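Side-chain contacts in polymerase X (Deinococcus radiodurans, PDB 2W9M), which probably synthesises DNA by adding deoxyribonucleotides from their triphosphates to a growing strand, as a family X repair polymerase, and also binds zinc: residues 213-218 against 226-231; 234-239 against 244-249; 273-278 against 291-296. All blocks are in the same frame, centred on the assembly; numbering follows the deposited sequence.

Interaction 1: residues 213-218 against 226-231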
ATOM      1  N   LEU A 213      -5.570  29.549  -7.395  1.00 45.86           N
ATOM      2  CA  LEU A 213      -4.479  28.757  -7.951  1.00 42.86           C
ATOM      3  C   LEU A 213      -4.053  29.357  -9.283  1.00 54.85           C
ATOM      4  O   LEU A 213      -4.502  28.916 -10.343  1.00 51.29           O
ATOM      5  CB  LEU A 213      -4.907  27.301  -8.143  1.00 37.42           C
ATOM      6  CG  LEU A 213      -5.390  26.554  -6.897  1.00 34.07           C
ATOM      7  CD1 LEU A 213      -5.835  25.140  -7.244  1.00 30.90           C
ATOM      8  CD2 LEU A 213      -4.315  26.531  -5.826  1.00 26.37           C
ATOM      9  N   PRO A 214      -3.184  30.376  -9.233  1.00 67.11           N
ATOM     10  CA  PRO A 214      -2.761  31.124 -10.425  1.00 61.61           C
ATOM     11  C   PRO A 214      -1.959  30.262 -11.397  1.00 57.47           C
ATOM     12  O   PRO A 214      -1.926  30.541 -12.596  1.00 57.90           O
ATOM     13  CB  PRO A 214      -1.871  32.233  -9.847  1.00 59.59           C
ATOM     14  CG  PRO A 214      -2.202  32.287  -8.377  1.00 60.63           C
ATOM     15  CD  PRO A 214      -2.551  30.884  -8.005  1.00 49.41           C
ATOM     16  N   GLU A 215      -1.325  29.221 -10.870  1.00 60.02           N
ATOM     17  CA  GLU A 215      -0.458  28.343 -11.652  1.00 52.45           C
ATOM     18  C   GLU A 215      -1.178  27.735 -12.855  1.00 57.29           C
ATOM     19  O   GLU A 215      -0.651  27.720 -13.967  1.00 72.61           O
ATOM     20  CB  GLU A 215       0.054  27.199 -10.768  1.00 71.51           C
ATOM     21  CG  GLU A 215      -0.004  27.477  -9.270  1.00 86.04           C
ATOM     22  CD  GLU A 215      -0.247  26.217  -8.448  1.00 87.25           C
ATOM     23  OE1 GLU A 215      -0.497  25.146  -9.047  1.00 61.22           O
ATOM     24  OE2 GLU A 215      -0.196  26.301  -7.201  1.00 73.90           O
ATOM     25  N   LEU A 216      -2.382  27.231 -12.613  1.00 53.74           N
ATOM     26  CA  LEU A 216      -3.107  26.422 -13.587  1.00 41.53           C
ATOM     27  C   LEU A 216      -3.325  27.108 -14.932  1.00 46.20           C
ATOM     28  O   LEU A 216      -3.154  28.320 -15.067  1.00 44.95           O
ATOM     29  CB  LEU A 216      -4.447  25.969 -12.999  1.00 41.11           C
ATOM     30  CG  LEU A 216      -4.359  25.254 -11.648  1.00 45.06           C
ATOM     31  CD1 LEU A 216      -5.747  24.891 -11.140  1.00 52.54           C
ATOM     32  CD2 LEU A 216      -3.481  24.016 -11.743  1.00 39.93           C
ATOM     33  N   THR A 217      -3.703  26.307 -15.924  1.00 39.15           N
ATOM     34  CA  THR A 217      -3.957  26.781 -17.280  1.00 33.68           C
ATOM     35  C   THR A 217      -5.331  26.322 -17.738  1.00 44.84           C
ATOM     36  O   THR A 217      -5.660  25.140 -17.638  1.00 41.06           O
ATOM     37  CB  THR A 217      -2.922  26.219 -18.267  1.00 42.08           C
ATOM     38  OG1 THR A 217      -1.702  26.962 -18.161  1.00 52.67           O
ATOM     39  CG2 THR A 217      -3.446  26.301 -19.698  1.00 56.10           C
ATOM     40  N   VAL A 218      -6.135  27.248 -18.248  1.00 49.53           N
ATOM     41  CA  VAL A 218      -7.478  26.884 -18.685  1.00 52.25           C
ATOM     42  C   VAL A 218      -7.495  26.182 -20.039  1.00 54.51           C
ATOM     43  O   VAL A 218      -6.856  26.622 -20.992  1.00 68.26           O
ATOM     44  CB  VAL A 218      -8.509  28.054 -18.554  1.00 50.04           C
ATOM     45  CG1 VAL A 218      -7.859  29.413 -18.312  1.00 53.01           C
ATOM     46  CG2 VAL A 218      -9.588  28.025 -19.623  1.00 55.49           C
ATOM     47  N   GLY A 226      -2.835  21.459 -14.930  1.00 32.51           N
ATOM     48  CA  GLY A 226      -1.517  21.904 -14.529  1.00 22.76           C
ATOM     49  C   GLY A 226      -0.715  20.778 -13.910  1.00 36.49           C
ATOM     50  O   GLY A 226      -0.983  19.603 -14.156  1.00 37.19           O
ATOM     51  N   ASP A 227       0.263  21.142 -13.089  1.00 40.70           N
ATOM     52  CA  ASP A 227       1.172  20.174 -12.499  1.00 27.85           C
ATOM     53  C   ASP A 227       1.583  20.690 -11.129  1.00 37.46           C
ATOM     54  O   ASP A 227       2.265  21.712 -11.026  1.00 51.91           O
ATOM     55  CB  ASP A 227       2.410  20.024 -13.390  1.00 47.71           C
ATOM     56  CG  ASP A 227       3.124  18.697 -13.191  1.00 71.24           C
ATOM     57  OD1 ASP A 227       2.545  17.651 -13.558  1.00 65.78           O
ATOM     58  OD2 ASP A 227       4.273  18.702 -12.688  1.00 67.44           O
ATOM     59  N   TYR A 228       1.161  19.998 -10.076  1.00 27.26           N
ATOM     60  CA  TYR A 228       1.571  20.381  -8.732  1.00 26.89           C
ATOM     61  C   TYR A 228       2.638  19.444  -8.170  1.00 40.46           C
ATOM     62  O   TYR A 228       2.338  18.322  -7.754  1.00 39.23           O
ATOM     63  CB  TYR A 228       0.381  20.459  -7.777  1.00 25.35           C
ATOM     64  CG  TYR A 228       0.748  21.077  -6.445  1.00 39.47           C
ATOM     65  CD1 TYR A 228       0.949  22.447  -6.328  1.00 37.48           C
ATOM     66  CD2 TYR A 228       0.915  20.292  -5.311  1.00 36.47           C
ATOM     67  CE1 TYR A 228       1.293  23.020  -5.121  1.00 36.59           C
ATOM     68  CE2 TYR A 228       1.255  20.858  -4.096  1.00 34.78           C
ATOM     69  CZ  TYR A 228       1.444  22.222  -4.008  1.00 45.29           C
ATOM     70  OH  TYR A 228       1.788  22.789  -2.803  1.00 48.23           O
ATOM     71  N   GLU A 229       3.880  19.918  -8.162  1.00 26.04           N
ATOM     72  CA  GLU A 229       5.009  19.143  -7.663  1.00 32.89           C
ATOM     73  C   GLU A 229       5.094  17.759  -8.297  1.00 27.74           C
ATOM     74  O   GLU A 229       5.235  16.753  -7.601  1.00 24.42           O
ATOM     75  CB  GLU A 229       4.954  19.053  -6.138  1.00 29.96           C
ATOM     76  CG  GLU A 229       5.095  20.414  -5.471  1.00 32.41           C
ATOM     77  CD  GLU A 229       4.917  20.361  -3.969  1.00 48.09           C
ATOM     78  OE1 GLU A 229       4.792  19.246  -3.419  1.00 51.24           O
ATOM     79  OE2 GLU A 229       4.900  21.439  -3.338  1.00 44.00           O
ATOM     80  N   GLY A 230       5.007  17.722  -9.626  1.00 33.60           N
ATOM     81  CA  GLY A 230       5.153  16.487 -10.378  1.00 28.92           C
ATOM     82  C   GLY A 230       3.857  15.726 -10.581  1.00 27.88           C
ATOM     83  O   GLY A 230       3.770  14.861 -11.452  1.00 36.31           O
ATOM     84  N   VAL A 231       2.850  16.045  -9.774  1.00 32.06           N
ATOM     85  CA  VAL A 231       1.559  15.373  -9.849  1.00 24.63           C
ATOM     86  C   VAL A 231       0.598  16.144 -10.750  1.00 28.33           C
ATOM     87  O   VAL A 231       0.212  17.269 -10.429  1.00 27.96           O
ATOM     88  CB  VAL A 231       0.926  15.238  -8.459  1.00 24.82           C
ATOM     89  CG1 VAL A 231      -0.381  14.475  -8.549  1.00 26.73           C
ATOM     90  CG2 VAL A 231       1.889  14.554  -7.503  1.00 20.30           C
TER
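Leu-216 and Gly-226 mark the closest backbone approach, with CA of Leu-216 4.9 Å from CA of Gly-226, where the short strand 217-218 runs antiparallel to strand 224-228 in a beta hairpin. Past this point the chains diverge: no hydrogen bond joins the two segments, the hairpin's backbone pairing being carried by Thr-217 with Ser-225, and 226-231 turns back on itself through a type I' turn from Tyr-228 to Val-231. Two backbone bonds close that turn, Tyr-228 N to Val-231 O (2.9 Å) and Val-231 N to Tyr-228 O (3.1 Å). The side-chain contact has two separate parts. In the first, CD2 of Leu-216 rests 4.0 Å from CA of Gly-226; a beta carbon modelled on Gly-226 would fall 2.8 Å from that CD2 of Leu-216, so this fit depends on glycine. In the second, Glu-215 brings OE1 of its carboxylate to the edge of the Tyr-228 ring, near its plane and 4.1 Å from CD1 of Tyr-228, with carboxylate and ring planes only 12° apart. That placement faces the anion to ring hydrogens, probably a mildly favourable electrostatic approach. The ring reaches it because CG of Tyr-228 stands anti to the backbone N (chi1 -170°). CG of Glu-229 lies over one face, offset toward the rim. The phenol hydroxyl is hydrogen-bonded to Glu-129. Around the hairpin, Tyr-228 packs on Val-169 of helix 163-176, and Leu-216 on helix 206-212 and Ile-235 of the neighbouring strand 231-238.

Interaction 2: residues 234-239 against 244-249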
ATOM      1  N   GLU A 234      -6.113  18.234 -12.518  1.00 24.86           N
ATOM      2  CA  GLU A 234      -7.239  18.672 -13.332  1.00 40.06           C
ATOM      3  C   GLU A 234      -8.374  19.152 -12.446  1.00 37.87           C
ATOM      4  O   GLU A 234      -8.806  18.447 -11.537  1.00 34.23           O
ATOM      5  CB  GLU A 234      -7.740  17.547 -14.235  1.00 39.15           C
ATOM      6  CG  GLU A 234      -6.797  17.193 -15.366  1.00 51.84           C
ATOM      7  CD  GLU A 234      -7.358  16.115 -16.268  1.00 63.00           C
ATOM      8  OE1 GLU A 234      -8.553  16.193 -16.626  1.00 66.72           O
ATOM      9  OE2 GLU A 234      -6.598  15.190 -16.621  1.00 63.67           O
ATOM     10  N   ILE A 235      -8.850  20.359 -12.718  1.00 34.64           N
ATOM     11  CA  ILE A 235      -9.950  20.926 -11.961  1.00 34.17           C
ATOM     12  C   ILE A 235     -11.043  21.317 -12.935  1.00 30.12           C
ATOM     13  O   ILE A 235     -10.811  22.084 -13.865  1.00 39.25           O
ATOM     14  CB  ILE A 235      -9.493  22.143 -11.129  1.00 36.78           C
ATOM     15  CG1 ILE A 235      -8.452  21.704 -10.092  1.00 29.24           C
ATOM     16  CG2 ILE A 235     -10.682  22.816 -10.456  1.00 23.13           C
ATOM     17  CD1 ILE A 235      -7.939  22.822  -9.216  1.00 25.91           C
ATOM     18  N   ALA A 236     -12.226  20.748 -12.742  1.00 27.79           N
ATOM     19  CA  ALA A 236     -13.365  21.059 -13.590  1.00 27.73           C
ATOM     20  C   ALA A 236     -14.396  21.802 -12.764  1.00 27.67           C
ATOM     21  O   ALA A 236     -14.703  21.403 -11.642  1.00 34.64           O
ATOM     22  CB  ALA A 236     -13.961  19.789 -14.176  1.00 30.38           C
ATOM     23  N   CYS A 237     -14.927  22.886 -13.317  1.00 34.35           N
ATOM     24  CA  CYS A 237     -15.907  23.693 -12.605  1.00 32.02           C
ATOM     25  C   CYS A 237     -17.229  23.814 -13.362  1.00 36.77           C
ATOM     26  O   CYS A 237     -17.317  23.469 -14.540  1.00 35.98           O
ATOM     27  CB  CYS A 237     -15.333  25.072 -12.283  1.00 39.93           C
ATOM     28  SG  CYS A 237     -14.162  25.687 -13.515  1.00 55.70           S
ATOM     29  N   ALA A 238     -18.252  24.305 -12.668  1.00 42.09           N
ATOM     30  CA  ALA A 238     -19.597  24.413 -13.219  1.00 33.21           C
ATOM     31  C   ALA A 238     -20.431  25.358 -12.362  1.00 41.12           C
ATOM     32  O   ALA A 238     -20.107  25.588 -11.196  1.00 35.57           O
ATOM     33  CB  ALA A 238     -20.250  23.040 -13.274  1.00 30.92           C
ATOM     34  N   PRO A 239     -21.500  25.921 -12.941  1.00 42.59           N
ATOM     35  CA  PRO A 239     -22.455  26.714 -12.162  1.00 29.93           C
ATOM     36  C   PRO A 239     -23.132  25.827 -11.131  1.00 30.44           C
ATOM     37  O   PRO A 239     -23.241  24.625 -11.356  1.00 43.80           O
ATOM     38  CB  PRO A 239     -23.479  27.157 -13.208  1.00 43.55           C
ATOM     39  CG  PRO A 239     -22.770  27.056 -14.516  1.00 43.10           C
ATOM     40  CD  PRO A 239     -21.829  25.905 -14.375  1.00 44.01           C
ATOM     41  N   GLY A 244     -24.189  18.946 -10.215  1.00 42.52           N
ATOM     42  CA  GLY A 244     -24.588  17.549 -10.157  1.00 36.03           C
ATOM     43  C   GLY A 244     -24.215  16.761 -11.399  1.00 34.00           C
ATOM     44  O   GLY A 244     -23.804  15.608 -11.299  1.00 37.60           O
ATOM     45  N   ALA A 245     -24.360  17.384 -12.568  1.00 36.20           N
ATOM     46  CA  ALA A 245     -24.059  16.731 -13.842  1.00 35.57           C
ATOM     47  C   ALA A 245     -22.556  16.653 -14.067  1.00 38.32           C
ATOM     48  O   ALA A 245     -22.043  15.652 -14.568  1.00 33.72           O
ATOM     49  CB  ALA A 245     -24.722  17.470 -14.996  1.00 28.14           C
ATOM     50  N   LEU A 246     -21.860  17.726 -13.707  1.00 38.58           N
ATOM     51  CA  LEU A 246     -20.407  17.762 -13.773  1.00 32.38           C
ATOM     52  C   LEU A 246     -19.818  16.631 -12.932  1.00 36.21           C
ATOM     53  O   LEU A 246     -18.863  15.975 -13.340  1.00 30.36           O
ATOM     54  CB  LEU A 246     -19.891  19.111 -13.270  1.00 30.64           C
ATOM     55  CG  LEU A 246     -18.377  19.327 -13.309  1.00 37.43           C
ATOM     56  CD1 LEU A 246     -17.915  19.542 -14.740  1.00 35.15           C
ATOM     57  CD2 LEU A 246     -17.980  20.506 -12.436  1.00 32.22           C
ATOM     58  N   ASP A 247     -20.402  16.400 -11.760  1.00 28.58           N
ATOM     59  CA  ASP A 247     -19.911  15.371 -10.851  1.00 28.30           C
ATOM     60  C   ASP A 247     -20.079  13.972 -11.430  1.00 34.73           C
ATOM     61  O   ASP A 247     -19.215  13.115 -11.253  1.00 43.81           O
ATOM     62  CB  ASP A 247     -20.595  15.481  -9.490  1.00 29.52           C
ATOM     63  CG  ASP A 247     -20.145  16.709  -8.712  1.00 56.55           C
ATOM     64  OD1 ASP A 247     -19.282  17.454  -9.228  1.00 50.37           O
ATOM     65  OD2 ASP A 247     -20.646  16.931  -7.587  1.00 73.94           O
ATOM     66  N   LEU A 248     -21.186  13.741 -12.127  1.00 40.01           N
ATOM     67  CA  LEU A 248     -21.410  12.452 -12.770  1.00 35.77           C
ATOM     68  C   LEU A 248     -20.419  12.236 -13.909  1.00 31.71           C
ATOM     69  O   LEU A 248     -19.788  11.185 -14.002  1.00 35.41           O
ATOM     70  CB  LEU A 248     -22.841  12.343 -13.298  1.00 37.15           C
ATOM     71  CG  LEU A 248     -23.934  12.014 -12.281  1.00 37.76           C
ATOM     72  CD1 LEU A 248     -25.263  11.849 -12.990  1.00 41.07           C
ATOM     73  CD2 LEU A 248     -23.592  10.750 -11.517  1.00 39.39           C
ATOM     74  N   LEU A 249     -20.282  13.239 -14.771  1.00 31.79           N
ATOM     75  CA  LEU A 249     -19.410  13.127 -15.939  1.00 36.80           C
ATOM     76  C   LEU A 249     -17.935  12.975 -15.579  1.00 30.27           C
ATOM     77  O   LEU A 249     -17.192  12.304 -16.289  1.00 39.56           O
ATOM     78  CB  LEU A 249     -19.616  14.309 -16.893  1.00 27.59           C
ATOM     79  CG  LEU A 249     -20.942  14.291 -17.657  1.00 34.80           C
ATOM     80  CD1 LEU A 249     -21.225  15.639 -18.269  1.00 28.35           C
ATOM     81  CD2 LEU A 249     -20.941  13.206 -18.726  1.00 36.34           C
TER
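Leu-246 makes every contact that helix 244-249 has with strand segment 234-239, and its two methyls divide the work. CD2 is the tightly packed one: it sits 3.5 Å from CB of Ala-238 and equally 3.5 Å from O of Ala-236, pressed against both a methyl and the backbone. CD1 is more loosely placed, 4.0 Å from CB of Ala-236. With CG anti to the backbone N (chi1 -178°), the isobutyl group extends from the helix onto the strand between the two alanines, whose CB atoms both point at the helix. The segments run nearly antiparallel, at 152°, with their axes 8.4 Å apart. This is a strand followed by a helix that folds back over the sheet, in a region consistent with the palm of family X polymerases. With an alanine at Leu-246, the strand's two alanine methyls would probably lose their cover and a gap would open over them. Cys-237 points away from the helix, to the other face of the strand, where its side chain lies about 3 Å from a bound mercury ion. The solvent side is marked by Pro-239, which is exposed, and by Asp-247, which is partly so although its OD1 is hydrogen-bonded to Thr-201. At the other end of the strand segment, Glu-234 forms salt bridges with Arg-196 and Arg-250.

Interaction 3: residues 273-278 against 291-296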
ATOM      1  N   GLY A 273     -22.383  21.169 -18.904  1.00 52.05           N
ATOM      2  CA  GLY A 273     -23.181  22.378 -18.819  1.00 42.47           C
ATOM      3  C   GLY A 273     -24.533  22.141 -18.176  1.00 41.65           C
ATOM      4  O   GLY A 273     -25.246  23.088 -17.844  1.00 58.86           O
ATOM      5  N   GLY A 274     -24.892  20.874 -18.007  1.00 37.27           N
ATOM      6  CA  GLY A 274     -26.122  20.526 -17.323  1.00 43.08           C
ATOM      7  C   GLY A 274     -26.951  19.473 -18.030  1.00 42.44           C
ATOM      8  O   GLY A 274     -26.542  18.917 -19.050  1.00 35.74           O
ATOM      9  N   LEU A 275     -28.125  19.196 -17.470  1.00 38.37           N
ATOM     10  CA  LEU A 275     -29.056  18.241 -18.051  1.00 43.77           C
ATOM     11  C   LEU A 275     -30.142  18.992 -18.818  1.00 53.86           C
ATOM     12  O   LEU A 275     -30.749  19.926 -18.291  1.00 53.94           O
ATOM     13  CB  LEU A 275     -29.678  17.381 -16.950  1.00 36.39           C
ATOM     14  CG  LEU A 275     -30.575  16.222 -17.380  1.00 35.98           C
ATOM     15  CD1 LEU A 275     -29.790  15.216 -18.204  1.00 44.82           C
ATOM     16  CD2 LEU A 275     -31.185  15.556 -16.164  1.00 35.09           C
ATOM     17  N   SER A 276     -30.386  18.590 -20.061  1.00 55.66           N
ATOM     18  CA  SER A 276     -31.381  19.273 -20.885  1.00 60.79           C
ATOM     19  C   SER A 276     -32.336  18.306 -21.578  1.00 61.28           C
ATOM     20  O   SER A 276     -32.149  17.090 -21.534  1.00 56.35           O
ATOM     21  CB  SER A 276     -30.700  20.169 -21.923  1.00 65.32           C
ATOM     22  OG  SER A 276     -30.162  19.404 -22.988  1.00 72.87           O
ATOM     23  N   ARG A 277     -33.359  18.868 -22.218  1.00 71.15           N
ATOM     24  CA  ARG A 277     -34.363  18.092 -22.939  1.00 72.87           C
ATOM     25  C   ARG A 277     -35.034  18.966 -23.993  1.00 67.34           C
ATOM     26  O   ARG A 277     -36.113  19.511 -23.764  1.00 68.12           O
ATOM     27  CB  ARG A 277     -35.413  17.554 -21.970  1.00 61.56           C
ATOM     28  CG  ARG A 277     -36.296  16.473 -22.556  1.00 56.77           C
ATOM     29  CD  ARG A 277     -37.312  16.003 -21.535  1.00 57.61           C
ATOM     30  NE  ARG A 277     -37.595  14.580 -21.678  1.00 69.72           N
ATOM     31  CZ  ARG A 277     -38.178  13.839 -20.743  1.00 71.74           C
ATOM     32  NH1 ARG A 277     -38.542  14.392 -19.594  1.00 69.26           N
ATOM     33  NH2 ARG A 277     -38.394  12.547 -20.957  1.00 56.24           N
ATOM     34  N   GLY A 278     -34.393  19.100 -25.149  1.00 63.77           N
ATOM     35  CA  GLY A 278     -34.855  20.028 -26.163  1.00 74.24           C
ATOM     36  C   GLY A 278     -34.736  21.451 -25.653  1.00 85.13           C
ATOM     37  O   GLY A 278     -33.631  21.949 -25.435  1.00 81.90           O
ATOM     38  N   PHE A 291     -30.107  11.426 -11.383  1.00 47.16           N
ATOM     39  CA  PHE A 291     -30.639  10.068 -11.364  1.00 48.00           C
ATOM     40  C   PHE A 291     -32.166  10.083 -11.298  1.00 55.01           C
ATOM     41  O   PHE A 291     -32.828   9.335 -12.016  1.00 64.63           O
ATOM     42  CB  PHE A 291     -30.063   9.268 -10.193  1.00 45.39           C
ATOM     43  CG  PHE A 291     -28.666   8.761 -10.425  1.00 46.56           C
ATOM     44  CD1 PHE A 291     -27.584   9.337  -9.773  1.00 44.48           C
ATOM     45  CD2 PHE A 291     -28.435   7.701 -11.285  1.00 44.76           C
ATOM     46  CE1 PHE A 291     -26.298   8.868  -9.978  1.00 40.63           C
ATOM     47  CE2 PHE A 291     -27.147   7.227 -11.498  1.00 45.20           C
ATOM     48  CZ  PHE A 291     -26.078   7.812 -10.842  1.00 41.07           C
ATOM     49  N   HIS A 292     -32.720  10.933 -10.437  1.00 49.03           N
ATOM     50  CA  HIS A 292     -34.173  11.064 -10.328  1.00 61.44           C
ATOM     51  C   HIS A 292     -34.794  11.466 -11.659  1.00 56.41           C
ATOM     52  O   HIS A 292     -35.834  10.942 -12.051  1.00 60.84           O
ATOM     53  CB  HIS A 292     -34.557  12.082  -9.254  1.00 55.46           C
ATOM     54  CG  HIS A 292     -34.669  11.500  -7.880  1.00 82.17           C
ATOM     55  ND1 HIS A 292     -33.764  11.775  -6.877  1.00 83.70           N
ATOM     56  CD2 HIS A 292     -35.583  10.657  -7.342  1.00 95.54           C
ATOM     57  CE1 HIS A 292     -34.116  11.127  -5.779  1.00 79.91           C
ATOM     58  NE2 HIS A 292     -35.215  10.442  -6.035  1.00104.86           N
ATOM     59  N   ALA A 293     -34.145  12.398 -12.350  1.00 50.41           N
ATOM     60  CA  ALA A 293     -34.653  12.922 -13.614  1.00 50.91           C
ATOM     61  C   ALA A 293     -34.665  11.875 -14.727  1.00 47.09           C
ATOM     62  O   ALA A 293     -35.479  11.945 -15.646  1.00 55.64           O
ATOM     63  CB  ALA A 293     -33.844  14.140 -14.041  1.00 50.86           C
ATOM     64  N   LEU A 294     -33.755  10.912 -14.644  1.00 53.45           N
ATOM     65  CA  LEU A 294     -33.659   9.867 -15.653  1.00 48.68           C
ATOM     66  C   LEU A 294     -34.374   8.612 -15.173  1.00 52.65           C
ATOM     67  O   LEU A 294     -34.294   7.564 -15.813  1.00 51.68           O
ATOM     68  CB  LEU A 294     -32.192   9.550 -15.967  1.00 41.89           C
ATOM     69  CG  LEU A 294     -31.260  10.716 -16.317  1.00 54.61           C
ATOM     70  CD1 LEU A 294     -29.899  10.206 -16.769  1.00 40.83           C
ATOM     71  CD2 LEU A 294     -31.866  11.617 -17.386  1.00 50.65           C
ATOM     72  N   ASP A 295     -35.076   8.729 -14.047  1.00 48.96           N
ATOM     73  CA  ASP A 295     -35.728   7.583 -13.410  1.00 61.59           C
ATOM     74  C   ASP A 295     -34.776   6.398 -13.254  1.00 61.48           C
ATOM     75  O   ASP A 295     -35.109   5.265 -13.606  1.00 63.08           O
ATOM     76  CB  ASP A 295     -36.991   7.166 -14.169  1.00 62.89           C
ATOM     77  CG  ASP A 295     -38.244   7.833 -13.626  1.00 95.14           C
ATOM     78  OD1 ASP A 295     -38.186   8.388 -12.506  1.00 91.90           O
ATOM     79  OD2 ASP A 295     -39.288   7.796 -14.314  1.00103.88           O
ATOM     80  N   LEU A 296     -33.593   6.677 -12.720  1.00 59.75           N
ATOM     81  CA  LEU A 296     -32.572   5.662 -12.498  1.00 48.19           C
ATOM     82  C   LEU A 296     -32.276   5.513 -11.012  1.00 44.00           C
ATOM     83  O   LEU A 296     -32.382   6.479 -10.252  1.00 45.34           O
ATOM     84  CB  LEU A 296     -31.286   6.033 -13.240  1.00 45.86           C
ATOM     85  CG  LEU A 296     -31.037   5.389 -14.605  1.00 53.85           C
ATOM     86  CD1 LEU A 296     -32.334   4.954 -15.264  1.00 54.69           C
ATOM     87  CD2 LEU A 296     -30.243   6.330 -15.509  1.00 51.15           C
TER
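Leu-275 meets Ala-293 and Leu-294 where a helix ends in a Schellman motif, in the part of the chain that corresponds to the polymerase beta thumb. The strand side is 274-277, the middle member of a three-stranded antiparallel sheet; the helix side is the last turn of 287-293. Leu-275 has the largest share of the buried surface, and a single methyl does its work: CD2 of Leu-275 lies 3.7 Å from CB of Ala-293 and 4.2 Å from CD2 of Leu-294. The torsions explain the reach. Leu-275 holds CG opposite its backbone N (chi1 -174°), which carries the branch out from the strand toward the helix end. Leu-294 has CG beside its own N instead (chi1 -52°), and although its CB does not point at the strand, the end of the side chain swings nearer, the two leucines meeting at a slant. CB of Ala-293 points toward the strand, and its short side chain allows the methyl of Leu-275 to come close to the helix. No hydrogen bond crosses between the segments, so the join is purely apolar. Its surroundings extend the same packing: Leu-275 also touches Leu-270 of strand 269-271 and Thr-284, while Leu-294 touches Phe-268 and Ala-263 of helix 253-264. The turn that presents Leu-294 is set by the backbone. Leu-294 is the first residue to leave helical angles, Asp-295 follows with positive phi (49°), and the paired bonds of the motif are Asp-295 N to His-292 O (3.1 Å) and Leu-296 N to Phe-291 O (2.9 Å). The apolar contact usual in this motif is present too: CB of Leu-296 lies in the plane of the Phe-291 ring, at its edge, 3.8 Å from CD2 of Phe-291.

How the interactions relate
From the N terminus the three contacts follow one another in series; none encloses or crosses another. Interaction 1 closes a beta hairpin, with seven residues between its segments, interaction 2 a four-residue link between strand and helix, and interaction 3 a twelve-residue excursion that includes strand 280-282. Interactions 1 and 2 share a sheet through the neighbouring strands 224-228 and 231-238, and CD1 of Leu-213 touches CD1 of Ile-235 at 3.7 Å. Interaction 2 then meets interaction 3 through CD2 of Leu-248, 3.6 Å from CE1 of Phe-291, which joins the sheet-covering helix to the thumb. Interactions 1 and 3 do not touch, their nearest atoms being about 15 Å apart.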